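Local atomic coordinates of putative pore-forming toxin (Bacteroides vulgatus ATCC 8482, PDB entry 3KOG), a protein that is of unproven function but is thought to act as an exported pore-forming toxin, possibly one tethered to the membrane by a lipid. Residues Phe19-Val24 / Glu58-Asn63; Pro23-Ala28 / Gln36-Ser41; Ser150-Ile155 / Tyr194-Lys199. All coordinates share one frame; numbering follows the deposited sequence. Where two conformers were deposited one is given.

Contact 1: Phe19-Val24 / Glu58-Asn63; sequences FIITPV and ESININ
Where Ile21 meets Ile60 and Ile62 no polar atom takes part, and the polar bonds close by stay within each layer, joining a segment to its neighbours: Asn61 N donates to Ser43 OG, Asn61 OD1 is hydrogen-bonded to Ser74 OG, and the backbone of Ile21 pairs with Gly47. The atoms that touch across the two segments are all hydrocarbon. Ile21 reaches toward the 58-63 strand with its long branch, and CD1 of Ile21 settles 3.7 Å from CG1 of Ile60, the two side chains crossing at a slant. Its short branch serves the other neighbour: CG2 of Ile21 lies 4.1 Å from CD1 of Ile62. In Ile62 the outer torsion is unusual, with chi2 at 99°, well away from a staggered value; it places CD1 beside the Ile21 methyl and may carry a small strain cost. CG2 of Ile62 is left to meet Pro23, standing 4.0 Å from CB of the proline and 4.1 Å from CG of Pro23, and ring and isoleucine cross at about a right angle. Beta-branched isoleucines suit this place, being at ease in extended chain and offering two arms to fill the space between layers. The compact, rigid proline ring has no N-H to give, and it sits on the strand between Ile21, bonded to Gly47, and Val25, bonded to Val34. The segments run nearly the same way, 29° apart, with axes 9.1 Å distant at closest, the geometry of face-to-face packing in a beta-sandwich, consistent with the transthyretin-like clan of this family. Ile62 also touches Ile40 and Phe42 of strand 39-42 and Val75 of strand 69-77, while Ile21 leans on Val90 and Pro23 on Ile92 of strand 85-94, which pairs in parallel with strand 18-27.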
ATOM      1  N   PHE A  19      -7.309  -4.676  -0.026  1.00  9.23           N
ATOM      2  CA  PHE A  19      -6.226  -3.731  -0.148  1.00  8.49           C
ATOM      3  C   PHE A  19      -6.760  -2.340   0.148  1.00  9.02           C
ATOM      4  O   PHE A  19      -7.836  -1.990  -0.363  1.00  9.93           O
ATOM      5  CB  PHE A  19      -5.591  -3.785  -1.518  1.00  8.11           C
ATOM      6  CG  PHE A  19      -4.243  -3.107  -1.571  1.00  7.09           C
ATOM      7  CD1 PHE A  19      -3.103  -3.797  -1.205  1.00  8.70           C
ATOM      8  CD2 PHE A  19      -4.140  -1.814  -1.982  1.00  8.91           C
ATOM      9  CE1 PHE A  19      -1.888  -3.202  -1.234  1.00 10.54           C
ATOM     10  CE2 PHE A  19      -2.914  -1.175  -2.020  1.00 12.66           C
ATOM     11  CZ  PHE A  19      -1.763  -1.909  -1.626  1.00 11.61           C
ATOM     12  N   ILE A  20      -6.069  -1.623   1.044  1.00  8.82           N
ATOM     13  CA  ILE A  20      -6.449  -0.259   1.454  1.00  9.65           C
ATOM     14  C   ILE A  20      -5.450   0.758   0.985  1.00  9.24           C
ATOM     15  O   ILE A  20      -4.253   0.641   1.235  1.00  9.06           O
ATOM     16  CB  ILE A  20      -6.646  -0.196   2.967  1.00 10.83           C
ATOM     17  CG1 ILE A  20      -7.769  -1.184   3.375  1.00 10.40           C
ATOM     18  CG2 ILE A  20      -7.002   1.232   3.438  1.00 10.18           C
ATOM     19  CD1 ILE A  20      -7.851  -1.420   4.906  1.00 17.19           C
ATOM     20  N   ILE A  21      -5.943   1.771   0.288  1.00  7.15           N
ATOM     21  CA  ILE A  21      -5.164   2.899  -0.114  1.00  7.83           C
ATOM     22  C   ILE A  21      -5.492   4.112   0.745  1.00  8.84           C
ATOM     23  O   ILE A  21      -6.683   4.512   0.888  1.00  7.95           O
ATOM     24  CB  ILE A  21      -5.489   3.281  -1.620  1.00  8.05           C
ATOM     25  CG1 ILE A  21      -5.025   2.187  -2.593  1.00 11.94           C
ATOM     26  CG2 ILE A  21      -4.799   4.686  -1.973  1.00  8.35           C
ATOM     27  CD1 ILE A  21      -5.704   2.302  -4.012  1.00 13.80           C
ATOM     28  N   THR A  22      -4.471   4.694   1.337  1.00  8.61           N
ATOM     29  CA  THR A  22      -4.633   5.846   2.216  1.00  8.06           C
ATOM     30  C   THR A  22      -3.954   7.089   1.633  1.00  9.34           C
ATOM     31  O   THR A  22      -2.739   7.234   1.680  1.00  9.53           O
ATOM     32  CB  THR A  22      -4.092   5.548   3.639  1.00  8.58           C
ATOM     33  OG1 THR A  22      -4.776   4.398   4.190  1.00  7.60           O
ATOM     34  CG2 THR A  22      -4.286   6.740   4.557  1.00  8.10           C
ATOM     35  N   PRO A  23      -4.757   8.026   1.101  1.00 10.15           N
ATOM     36  CA  PRO A  23      -4.208   9.275   0.588  1.00 10.08           C
ATOM     37  C   PRO A  23      -3.762  10.193   1.723  1.00 10.05           C
ATOM     38  O   PRO A  23      -4.403  10.238   2.780  1.00  9.16           O
ATOM     39  CB  PRO A  23      -5.395   9.920  -0.178  1.00 11.14           C
ATOM     40  CG  PRO A  23      -6.467   8.954  -0.145  1.00 12.50           C
ATOM     41  CD  PRO A  23      -6.198   7.902   0.836  1.00 10.45           C
ATOM     42  N   VAL A  24      -2.617  10.832   1.510  1.00  9.93           N
ATOM     43  CA  VAL A  24      -2.071  11.868   2.357  1.00  9.71           C
ATOM     44  C   VAL A  24      -1.879  13.105   1.438  1.00  9.12           C
ATOM     45  O   VAL A  24      -1.157  12.990   0.423  1.00  9.61           O
ATOM     46  CB  VAL A  24      -0.718  11.451   2.913  1.00 10.44           C
ATOM     47  CG1 VAL A  24      -0.130  12.587   3.788  1.00 13.59           C
ATOM     48  CG2 VAL A  24      -0.801  10.102   3.685  1.00 13.57           C
ATOM     49  N   GLU A  58      -4.701  -3.241 -10.429  1.00  9.19           N
ATOM     50  CA  GLU A  58      -5.440  -2.114 -11.019  1.00 10.49           C
ATOM     51  C   GLU A  58      -4.878  -0.794 -10.506  1.00  9.34           C
ATOM     52  O   GLU A  58      -4.476  -0.686  -9.356  1.00 10.45           O
ATOM     53  CB  GLU A  58      -6.908  -2.280 -10.612  1.00 11.29           C
ATOM     54  CG  GLU A  58      -7.780  -1.164 -10.771  1.00 17.71           C
ATOM     55  CD  GLU A  58      -9.229  -1.475 -10.348  1.00 23.05           C
ATOM     56  OE1 GLU A  58      -9.437  -2.247  -9.392  1.00 26.37           O
ATOM     57  OE2 GLU A  58     -10.120  -0.880 -10.947  1.00 27.90           O
ATOM     58  N   SER A  59      -4.905   0.209 -11.389  1.00  8.73           N
ATOM     59  CA  SER A  59      -4.432   1.549 -11.104  0.60  8.80           C
ATOM     60  C   SER A  59      -5.580   2.459 -10.729  1.00  9.44           C
ATOM     61  O   SER A  59      -6.560   2.583 -11.485  1.00 10.28           O
ATOM     62  CB  SER A  59      -3.710   2.152 -12.311  0.60 10.14           C
ATOM     63  OG  SER A  59      -3.138   3.402 -11.947  0.60  9.67           O
ATOM     64  N   ILE A  60      -5.458   3.094  -9.569  1.00  8.59           N
ATOM     65  CA  ILE A  60      -6.473   4.032  -9.030  1.00  9.39           C
ATOM     66  C   ILE A  60      -5.824   5.418  -9.046  1.00 10.63           C
ATOM     67  O   ILE A  60      -4.674   5.548  -8.626  1.00 11.92           O
ATOM     68  CB  ILE A  60      -6.799   3.700  -7.547  1.00 10.22           C
ATOM     69  CG1 ILE A  60      -7.249   2.221  -7.390  1.00 13.10           C
ATOM     70  CG2 ILE A  60      -7.850   4.688  -6.954  1.00  8.13           C
ATOM     71  CD1 ILE A  60      -8.490   1.867  -8.243  1.00 12.00           C
ATOM     72  N   ASN A  61      -6.545   6.426  -9.510  1.00 11.31           N
ATOM     73  CA  ASN A  61      -6.048   7.776  -9.496  0.55 11.19           C
ATOM     74  C   ASN A  61      -6.756   8.504  -8.348  1.00 10.76           C
ATOM     75  O   ASN A  61      -7.993   8.438  -8.200  1.00  9.51           O
ATOM     76  CB  ASN A  61      -6.308   8.481 -10.827  0.55 12.76           C
ATOM     77  CG  ASN A  61      -5.424   7.971 -11.955  0.55 15.05           C
ATOM     78  OD1 ASN A  61      -4.632   7.060 -11.793  0.55 20.86           O
ATOM     79  ND2 ASN A  61      -5.587   8.553 -13.118  0.55 22.45           N
ATOM     80  N   ILE A  62      -5.983   9.197  -7.534  1.00  9.96           N
ATOM     81  CA  ILE A  62      -6.562   9.982  -6.419  1.00 10.24           C
ATOM     82  C   ILE A  62      -6.357  11.462  -6.701  1.00 10.48           C
ATOM     83  O   ILE A  62      -5.239  11.849  -6.954  1.00 11.53           O
ATOM     84  CB  ILE A  62      -5.919   9.621  -5.096  1.00 10.52           C
ATOM     85  CG1 ILE A  62      -6.129   8.138  -4.776  1.00 13.85           C
ATOM     86  CG2 ILE A  62      -6.620  10.369  -3.939  1.00 12.85           C
ATOM     87  CD1 ILE A  62      -4.951   7.274  -5.113  1.00 20.57           C
ATOM     88  N   ASN A  63      -7.428  12.252  -6.694  1.00  9.44           N
ATOM     89  CA  ASN A  63      -7.329  13.678  -6.897  0.60 10.30           C
ATOM     90  C   ASN A  63      -7.670  14.417  -5.598  1.00 10.02           C
ATOM     91  O   ASN A  63      -8.488  13.930  -4.795  1.00 10.25           O
ATOM     92  CB  ASN A  63      -8.272  14.137  -8.013  0.60 10.13           C
ATOM     93  CG  ASN A  63      -7.718  13.842  -9.406  0.60 13.91           C
ATOM     94  OD1 ASN A  63      -7.675  12.693  -9.845  0.60 17.90           O
ATOM     95  ND2 ASN A  63      -7.306  14.891 -10.107  0.60 15.43           N
TER

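Contact 2: Pro23-Ala28 / Gln36-Ser41; sequences PVVIDA and QSAEIS
In Val25, CG1 is anti to the backbone N (chi1 -175°), which turns CG2 anti to the carbonyl carbon and sends the two methyls to different partners. Ile40 has its CG1 beside the backbone N and then runs on fully extended (chi2 176°), carrying CD1 out to the valine. CD1 of Ile40 comes to 3.6 Å from CG2 of Val25, the closest approach of the contact, and CG1 of Ile40 follows at 4.0 Å from the same Val25 CG2. The two side chains slide past one another in opposite directions, so they meet alongside and not end on. The second methyl, CG1 of Val25, faces CB of Ala38 at 4.2 Å; alanine fits here because a single methyl is enough to reach the valine where the chain is still loop, just before strand 39-42. The short branch of Ile40 has a partner of its own, with CG2 of Ile40 lying 4.3 Å from CG of Pro23. The pairing is antiparallel in sense: Pro23 lies opposite Ile40, and Val25 opposite Ala38. The intervening residues include the short strand 32-33, an antiparallel partner of strand 18-27, and then the chain crosses to the facing layer of the sandwich. Close to that crossing Thr35 OG1 accepts a hydrogen bond from Val25 N, tying the linking chain to the strand beside the apolar cluster. Val25 is buried further by Ile92 and Leu94 of strand 85-94 and by Ala64 of strand 58-66, whereas Ile40 and Ala38 remain partly exposed. Since the side chains that meet are wholly aliphatic, the attraction between the segments comes from dispersion and the exclusion of water, and it is fit of shape, not pairing of donors with acceptors, that sets how these side chains meet.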
ATOM      1  N   PRO A  23      -4.757   8.026   1.101  1.00 10.15           N
ATOM      2  CA  PRO A  23      -4.208   9.275   0.588  1.00 10.08           C
ATOM      3  C   PRO A  23      -3.762  10.193   1.723  1.00 10.05           C
ATOM      4  O   PRO A  23      -4.403  10.238   2.780  1.00  9.16           O
ATOM      5  CB  PRO A  23      -5.395   9.920  -0.178  1.00 11.14           C
ATOM      6  CG  PRO A  23      -6.467   8.954  -0.145  1.00 12.50           C
ATOM      7  CD  PRO A  23      -6.198   7.902   0.836  1.00 10.45           C
ATOM      8  N   VAL A  24      -2.617  10.832   1.510  1.00  9.93           N
ATOM      9  CA  VAL A  24      -2.071  11.868   2.357  1.00  9.71           C
ATOM     10  C   VAL A  24      -1.879  13.105   1.438  1.00  9.12           C
ATOM     11  O   VAL A  24      -1.157  12.990   0.423  1.00  9.61           O
ATOM     12  CB  VAL A  24      -0.718  11.451   2.913  1.00 10.44           C
ATOM     13  CG1 VAL A  24      -0.130  12.587   3.788  1.00 13.59           C
ATOM     14  CG2 VAL A  24      -0.801  10.102   3.685  1.00 13.57           C
ATOM     15  N   VAL A  25      -2.546  14.233   1.741  1.00  8.47           N
ATOM     16  CA  VAL A  25      -2.511  15.425   0.857  1.00  8.43           C
ATOM     17  C   VAL A  25      -1.612  16.477   1.515  1.00  8.76           C
ATOM     18  O   VAL A  25      -1.873  16.904   2.676  1.00  8.94           O
ATOM     19  CB  VAL A  25      -3.913  16.040   0.599  1.00  9.09           C
ATOM     20  CG1 VAL A  25      -3.833  17.215  -0.422  1.00  5.65           C
ATOM     21  CG2 VAL A  25      -4.906  14.944   0.111  1.00  9.40           C
ATOM     22  N   ILE A  26      -0.593  16.903   0.773  1.00  8.80           N
ATOM     23  CA  ILE A  26       0.387  17.869   1.263  1.00  9.70           C
ATOM     24  C   ILE A  26       0.294  19.176   0.498  1.00 11.02           C
ATOM     25  O   ILE A  26       0.385  19.215  -0.738  1.00 11.57           O
ATOM     26  CB  ILE A  26       1.842  17.341   1.154  1.00 10.75           C
ATOM     27  CG1 ILE A  26       2.005  16.038   1.907  1.00 11.32           C
ATOM     28  CG2 ILE A  26       2.904  18.422   1.604  1.00 10.07           C
ATOM     29  CD1 ILE A  26       1.645  16.062   3.430  1.00 14.05           C
ATOM     30  N   ASP A  27       0.136  20.258   1.241  1.00  9.45           N
ATOM     31  CA  ASP A  27       0.179  21.547   0.665  1.00 11.45           C
ATOM     32  C   ASP A  27       1.660  21.963   0.606  1.00 11.09           C
ATOM     33  O   ASP A  27       2.259  22.229   1.630  1.00 13.54           O
ATOM     34  CB  ASP A  27      -0.610  22.501   1.542  1.00 10.72           C
ATOM     35  CG  ASP A  27      -0.542  23.918   1.076  1.00 11.86           C
ATOM     36  OD1 ASP A  27       0.054  24.253   0.032  1.00 13.69           O
ATOM     37  OD2 ASP A  27      -1.132  24.732   1.786  1.00 20.94           O
ATOM     38  N   ALA A  28       2.195  22.014  -0.586  1.00 13.13           N
ATOM     39  CA  ALA A  28       3.633  22.221  -0.829  1.00 13.54           C
ATOM     40  C   ALA A  28       4.050  23.621  -0.477  1.00 14.78           C
ATOM     41  O   ALA A  28       5.255  23.898  -0.271  1.00 15.69           O
ATOM     42  CB  ALA A  28       3.955  21.929  -2.318  1.00 13.69           C
ATOM     43  N   GLN A  36      -7.167  16.212   5.968  1.00  9.32           N
ATOM     44  CA  GLN A  36      -8.484  16.319   6.632  1.00 11.12           C
ATOM     45  C   GLN A  36      -9.320  17.515   6.216  1.00 11.09           C
ATOM     46  O   GLN A  36     -10.528  17.547   6.483  1.00 10.63           O
ATOM     47  CB  GLN A  36      -8.379  16.237   8.168  1.00 12.23           C
ATOM     48  CG  GLN A  36      -8.389  14.828   8.631  1.00 18.06           C
ATOM     49  CD  GLN A  36      -8.708  14.655  10.099  1.00 13.09           C
ATOM     50  OE1 GLN A  36      -9.764  15.037  10.565  1.00 23.77           O
ATOM     51  NE2 GLN A  36      -7.708  14.305  10.847  1.00 21.94           N
ATOM     52  N   SER A  37      -8.687  18.473   5.548  1.00 10.30           N
ATOM     53  CA  SER A  37      -9.314  19.721   5.086  1.00 11.27           C
ATOM     54  C   SER A  37      -9.527  19.779   3.556  1.00  9.55           C
ATOM     55  O   SER A  37     -10.231  20.670   3.068  1.00 10.42           O
ATOM     56  CB  SER A  37      -8.480  20.916   5.540  1.00 11.42           C
ATOM     57  OG  SER A  37      -8.285  20.850   6.965  1.00 17.51           O
ATOM     58  N   ALA A  38      -8.936  18.839   2.818  1.00  8.78           N
ATOM     59  CA  ALA A  38      -8.948  18.849   1.353  1.00  7.73           C
ATOM     60  C   ALA A  38     -10.114  17.995   0.846  1.00  8.02           C
ATOM     61  O   ALA A  38     -10.532  17.028   1.501  1.00  7.99           O
ATOM     62  CB  ALA A  38      -7.672  18.304   0.838  1.00  8.68           C
ATOM     63  N   GLU A  39     -10.643  18.357  -0.305  1.00  7.99           N
ATOM     64  CA  GLU A  39     -11.603  17.532  -1.037  0.50  8.40           C
ATOM     65  C   GLU A  39     -10.778  16.430  -1.688  1.00  8.16           C
ATOM     66  O   GLU A  39      -9.730  16.720  -2.304  1.00  8.80           O
ATOM     67  CB  GLU A  39     -12.340  18.385  -2.085  0.50  8.75           C
ATOM     68  CG  GLU A  39     -13.477  17.661  -2.844  0.50 12.23           C
ATOM     69  CD  GLU A  39     -14.151  18.535  -3.939  0.50 16.15           C
ATOM     70  OE1 GLU A  39     -13.969  19.797  -3.985  0.50 15.12           O
ATOM     71  OE2 GLU A  39     -14.861  17.926  -4.769  0.50 17.03           O
ATOM     72  N   ILE A  40     -11.210  15.179  -1.544  1.00  6.97           N
ATOM     73  CA  ILE A  40     -10.474  14.057  -2.065  1.00  7.03           C
ATOM     74  C   ILE A  40     -11.367  13.141  -2.847  1.00  7.99           C
ATOM     75  O   ILE A  40     -12.428  12.752  -2.366  1.00  7.87           O
ATOM     76  CB  ILE A  40      -9.785  13.253  -0.926  1.00  6.92           C
ATOM     77  CG1 ILE A  40      -8.820  14.186  -0.188  1.00  5.50           C
ATOM     78  CG2 ILE A  40      -9.029  12.068  -1.498  1.00  8.81           C
ATOM     79  CD1 ILE A  40      -8.141  13.550   1.037  1.00  9.05           C
ATOM     80  N   SER A  41     -10.902  12.710  -4.020  1.00  8.04           N
ATOM     81  CA  SER A  41     -11.682  11.823  -4.835  0.55  8.50           C
ATOM     82  C   SER A  41     -10.854  10.641  -5.332  1.00  8.56           C
ATOM     83  O   SER A  41      -9.649  10.765  -5.640  1.00  9.98           O
ATOM     84  CB  SER A  41     -12.302  12.593  -6.011  0.55  9.47           C
ATOM     85  OG  SER A  41     -11.290  13.124  -6.845  0.55  7.80           O
TER

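Contact 3: Ser150-Ile155 / Tyr194-Lys199; sequences SEIKNI and YQIIEK
Within 194-199 only Ile196 touches 150-155, and it packs most tightly against Ile155. CD1 of Ile196 stands 3.7 Å from CG2 of Ile155 and 4.1 Å from CB of Ile155, while CG1 of Ile196 is 4.0 Å from the same Ile155 methyl. One turn earlier the fit is slacker: CG2 of Ile152 approaches the terminal CD1 of Ile196 at 4.0 Å and meets no other residue of 194-199. Each helical isoleucine presents its short branch, held anti to its own backbone N, and both cross Ile196 at a slant. The strand residue extends its long branch (chi2 169°) so that CD1 lodges beside both methyls. A spacing of three residues brings Ile152 and Ile155 to one face of helix 150-158. This is helix-on-sheet packing in an otherwise almost wholly beta chain: the helix links strands 126-143 and 162-175 and lies over the end of strand 179-198. Bulky aliphatic residues suit the buried face, and Ile196 is also flanked by Val208 and Phe211 of strand 207-225. Glu151, although buried, is satisfied by hydrogen bonds from Asn97 ND2 to OE1 and with Ser95 OG at OE2. The solvent side is polar: Ser150 and Lys153 are both exposed. The Lys153 side chain sets out away from the strand, and part of it brushes Tyr145.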
ATOM      1  N   SER A 150      11.717  27.070  -1.513  1.00 15.99           N
ATOM      2  CA  SER A 150      11.149  26.300  -0.390  1.00 15.67           C
ATOM      3  C   SER A 150       9.999  25.389  -0.848  1.00 13.86           C
ATOM      4  O   SER A 150       9.779  24.336  -0.282  1.00 14.75           O
ATOM      5  CB  SER A 150      10.707  27.249   0.745  1.00 17.06           C
ATOM      6  OG  SER A 150       9.665  28.150   0.337  1.00 19.26           O
ATOM      7  N   GLU A 151       9.246  25.809  -1.851  1.00 12.57           N
ATOM      8  CA  GLU A 151       8.099  25.031  -2.349  1.00 11.79           C
ATOM      9  C   GLU A 151       8.607  23.695  -2.941  1.00 11.67           C
ATOM     10  O   GLU A 151       8.074  22.618  -2.640  1.00  8.95           O
ATOM     11  CB  GLU A 151       7.334  25.851  -3.398  1.00 12.43           C
ATOM     12  CG  GLU A 151       5.906  25.404  -3.575  1.00 13.36           C
ATOM     13  CD  GLU A 151       5.150  26.098  -4.665  1.00 12.82           C
ATOM     14  OE1 GLU A 151       5.620  27.106  -5.195  1.00 16.11           O
ATOM     15  OE2 GLU A 151       4.038  25.620  -4.988  1.00 18.03           O
ATOM     16  N   ILE A 152       9.667  23.789  -3.754  1.00  9.83           N
ATOM     17  CA  ILE A 152      10.292  22.606  -4.342  1.00 10.76           C
ATOM     18  C   ILE A 152      10.839  21.708  -3.210  1.00 10.84           C
ATOM     19  O   ILE A 152      10.603  20.483  -3.182  1.00 11.30           O
ATOM     20  CB  ILE A 152      11.385  22.966  -5.333  1.00 10.12           C
ATOM     21  CG1 ILE A 152      10.756  23.574  -6.601  1.00 10.34           C
ATOM     22  CG2 ILE A 152      12.204  21.703  -5.655  1.00 10.50           C
ATOM     23  CD1 ILE A 152      11.781  24.259  -7.560  1.00 11.50           C
ATOM     24  N   LYS A 153      11.516  22.331  -2.250  1.00 10.12           N
ATOM     25  CA  LYS A 153      12.047  21.584  -1.104  1.00 10.12           C
ATOM     26  C   LYS A 153      10.938  20.893  -0.311  1.00  9.83           C
ATOM     27  O   LYS A 153      11.115  19.752   0.141  1.00  8.84           O
ATOM     28  CB  LYS A 153      12.922  22.474  -0.194  1.00 11.22           C
ATOM     29  CG  LYS A 153      14.208  22.933  -0.916  1.00 13.44           C
ATOM     30  CD  LYS A 153      15.168  23.778  -0.026  1.00 19.37           C
ATOM     31  CE  LYS A 153      14.562  25.101   0.386  1.00 21.22           C
ATOM     32  NZ  LYS A 153      15.586  26.043   1.059  1.00 25.69           N
ATOM     33  N   ASN A 154       9.797  21.557  -0.151  1.00  8.67           N
ATOM     34  CA  ASN A 154       8.680  20.965   0.590  1.00  8.20           C
ATOM     35  C   ASN A 154       8.113  19.712  -0.085  1.00  7.89           C
ATOM     36  O   ASN A 154       7.731  18.718   0.584  1.00  5.17           O
ATOM     37  CB  ASN A 154       7.550  22.010   0.783  1.00  8.21           C
ATOM     38  CG  ASN A 154       7.891  23.060   1.837  1.00  8.46           C
ATOM     39  OD1 ASN A 154       8.768  22.834   2.651  1.00 13.34           O
ATOM     40  ND2 ASN A 154       7.205  24.201   1.821  1.00  4.96           N
ATOM     41  N   ILE A 155       8.017  19.797  -1.413  1.00  7.97           N
ATOM     42  CA  ILE A 155       7.592  18.676  -2.225  1.00  8.50           C
ATOM     43  C   ILE A 155       8.508  17.468  -2.015  1.00  8.85           C
ATOM     44  O   ILE A 155       8.057  16.332  -1.765  1.00  7.25           O
ATOM     45  CB  ILE A 155       7.531  19.084  -3.733  1.00  7.96           C
ATOM     46  CG1 ILE A 155       6.462  20.140  -3.967  1.00  8.33           C
ATOM     47  CG2 ILE A 155       7.170  17.853  -4.592  1.00 10.06           C
ATOM     48  CD1 ILE A 155       6.351  20.739  -5.409  1.00  8.15           C
ATOM     49  N   TYR A 194      10.677  10.469  -9.501  1.00  8.75           N
ATOM     50  CA  TYR A 194       9.751  11.544  -9.718  1.00  8.32           C
ATOM     51  C   TYR A 194      10.457  12.718 -10.373  1.00  9.47           C
ATOM     52  O   TYR A 194      11.620  13.012 -10.070  1.00  8.67           O
ATOM     53  CB  TYR A 194       9.156  12.066  -8.396  1.00  8.63           C
ATOM     54  CG  TYR A 194       8.280  11.099  -7.640  1.00  7.42           C
ATOM     55  CD1 TYR A 194       8.827  10.146  -6.810  1.00  8.38           C
ATOM     56  CD2 TYR A 194       6.884  11.054  -7.850  1.00  8.89           C
ATOM     57  CE1 TYR A 194       8.009   9.237  -6.137  1.00  8.28           C
ATOM     58  CE2 TYR A 194       6.105  10.126  -7.183  1.00  9.43           C
ATOM     59  CZ  TYR A 194       6.683   9.233  -6.339  1.00  9.18           C
ATOM     60  OH  TYR A 194       5.891   8.286  -5.681  1.00 12.25           O
ATOM     61  N   GLN A 195       9.723  13.448 -11.213  1.00  9.91           N
ATOM     62  CA  GLN A 195      10.140  14.791 -11.605  1.00 10.71           C
ATOM     63  C   GLN A 195       9.154  15.799 -11.031  1.00 12.02           C
ATOM     64  O   GLN A 195       7.910  15.545 -10.947  1.00 14.31           O
ATOM     65  CB  GLN A 195      10.162  14.961 -13.119  1.00 11.04           C
ATOM     66  CG  GLN A 195      11.267  14.232 -13.807  1.00 13.59           C
ATOM     67  CD  GLN A 195      11.365  14.676 -15.252  1.00 16.94           C
ATOM     68  OE1 GLN A 195      10.375  14.719 -15.951  1.00 21.19           O
ATOM     69  NE2 GLN A 195      12.541  15.042 -15.684  1.00 20.72           N
ATOM     70  N   ILE A 196       9.704  16.940 -10.647  1.00 12.13           N
ATOM     71  CA  ILE A 196       8.905  18.078 -10.273  1.00 12.81           C
ATOM     72  C   ILE A 196       8.831  18.947 -11.519  1.00 11.74           C
ATOM     73  O   ILE A 196       9.854  19.284 -12.090  1.00 12.01           O
ATOM     74  CB  ILE A 196       9.503  18.828  -9.098  1.00 12.47           C
ATOM     75  CG1 ILE A 196       9.447  17.905  -7.870  1.00 14.87           C
ATOM     76  CG2 ILE A 196       8.715  20.153  -8.879  1.00 12.62           C
ATOM     77  CD1 ILE A 196      10.226  18.368  -6.695  1.00 13.76           C
ATOM     78  N   ILE A 197       7.617  19.266 -11.947  1.00 12.44           N
ATOM     79  CA  ILE A 197       7.381  19.935 -13.233  1.00 12.41           C
ATOM     80  C   ILE A 197       6.532  21.199 -13.053  1.00 13.39           C
ATOM     81  O   ILE A 197       5.614  21.240 -12.256  1.00 12.78           O
ATOM     82  CB  ILE A 197       6.682  19.001 -14.250  1.00 12.47           C
ATOM     83  CG1 ILE A 197       7.498  17.739 -14.445  1.00 13.42           C
ATOM     84  CG2 ILE A 197       6.480  19.742 -15.626  1.00 13.07           C
ATOM     85  CD1 ILE A 197       6.743  16.655 -15.176  1.00 15.38           C
ATOM     86  N   GLU A 198       6.875  22.242 -13.793  1.00 13.36           N
ATOM     87  CA  GLU A 198       6.146  23.510 -13.724  1.00 14.89           C
ATOM     88  C   GLU A 198       4.708  23.371 -14.209  1.00 15.99           C
ATOM     89  O   GLU A 198       4.462  22.734 -15.219  1.00 14.54           O
ATOM     90  CB  GLU A 198       6.863  24.523 -14.575  1.00 14.18           C
ATOM     91  CG  GLU A 198       8.238  24.905 -14.026  1.00 14.79           C
ATOM     92  CD  GLU A 198       9.007  25.771 -14.981  1.00 13.76           C
ATOM     93  OE1 GLU A 198       8.698  25.740 -16.191  1.00 12.30           O
ATOM     94  OE2 GLU A 198       9.929  26.467 -14.536  1.00 17.23           O
ATOM     95  N   LYS A 199       3.757  23.910 -13.445  1.00 18.92           N
ATOM     96  CA  LYS A 199       2.387  24.059 -13.947  1.00 21.03           C
ATOM     97  C   LYS A 199       2.417  25.204 -14.962  1.00 23.65           C
ATOM     98  O   LYS A 199       3.098  26.200 -14.734  1.00 24.17           O
ATOM     99  CB  LYS A 199       1.407  24.385 -12.817  1.00 21.04           C
ATOM    100  CG  LYS A 199       1.239  23.259 -11.787  1.00 20.78           C
ATOM    101  CD  LYS A 199      -0.094  23.361 -11.056  1.00 21.42           C
ATOM    102  CE  LYS A 199      -0.340  22.112 -10.234  1.00 22.23           C
ATOM    103  NZ  LYS A 199      -1.774  21.861  -9.892  1.00 22.39           N
TER

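Overall arrangement
Contacts 1 and 2 are successive parts of one layer-to-layer interface: they share Pro23 and Val24 on strand 18-27, their centres are 12 Å apart, and strands 58-66 and 39-42 lie side by side in the facing sheet. Asn63 O and Ser41 N, 2.8 Å apart, probably form a hydrogen bond between them, and CG2 of Ile62 packs 3.8 Å from CG2 of Ile40. Contact 3 lies beyond the end of strand 18-27, its centre about 16 Å from that of contact 2. There Ala28 O is 2.9 Å from Asn154 ND2, probably a hydrogen bond, and Ala28 CB packs 3.5 Å from Ile155 CG1. Contacts 1 and 3, about 21 Å apart between centres, do not touch.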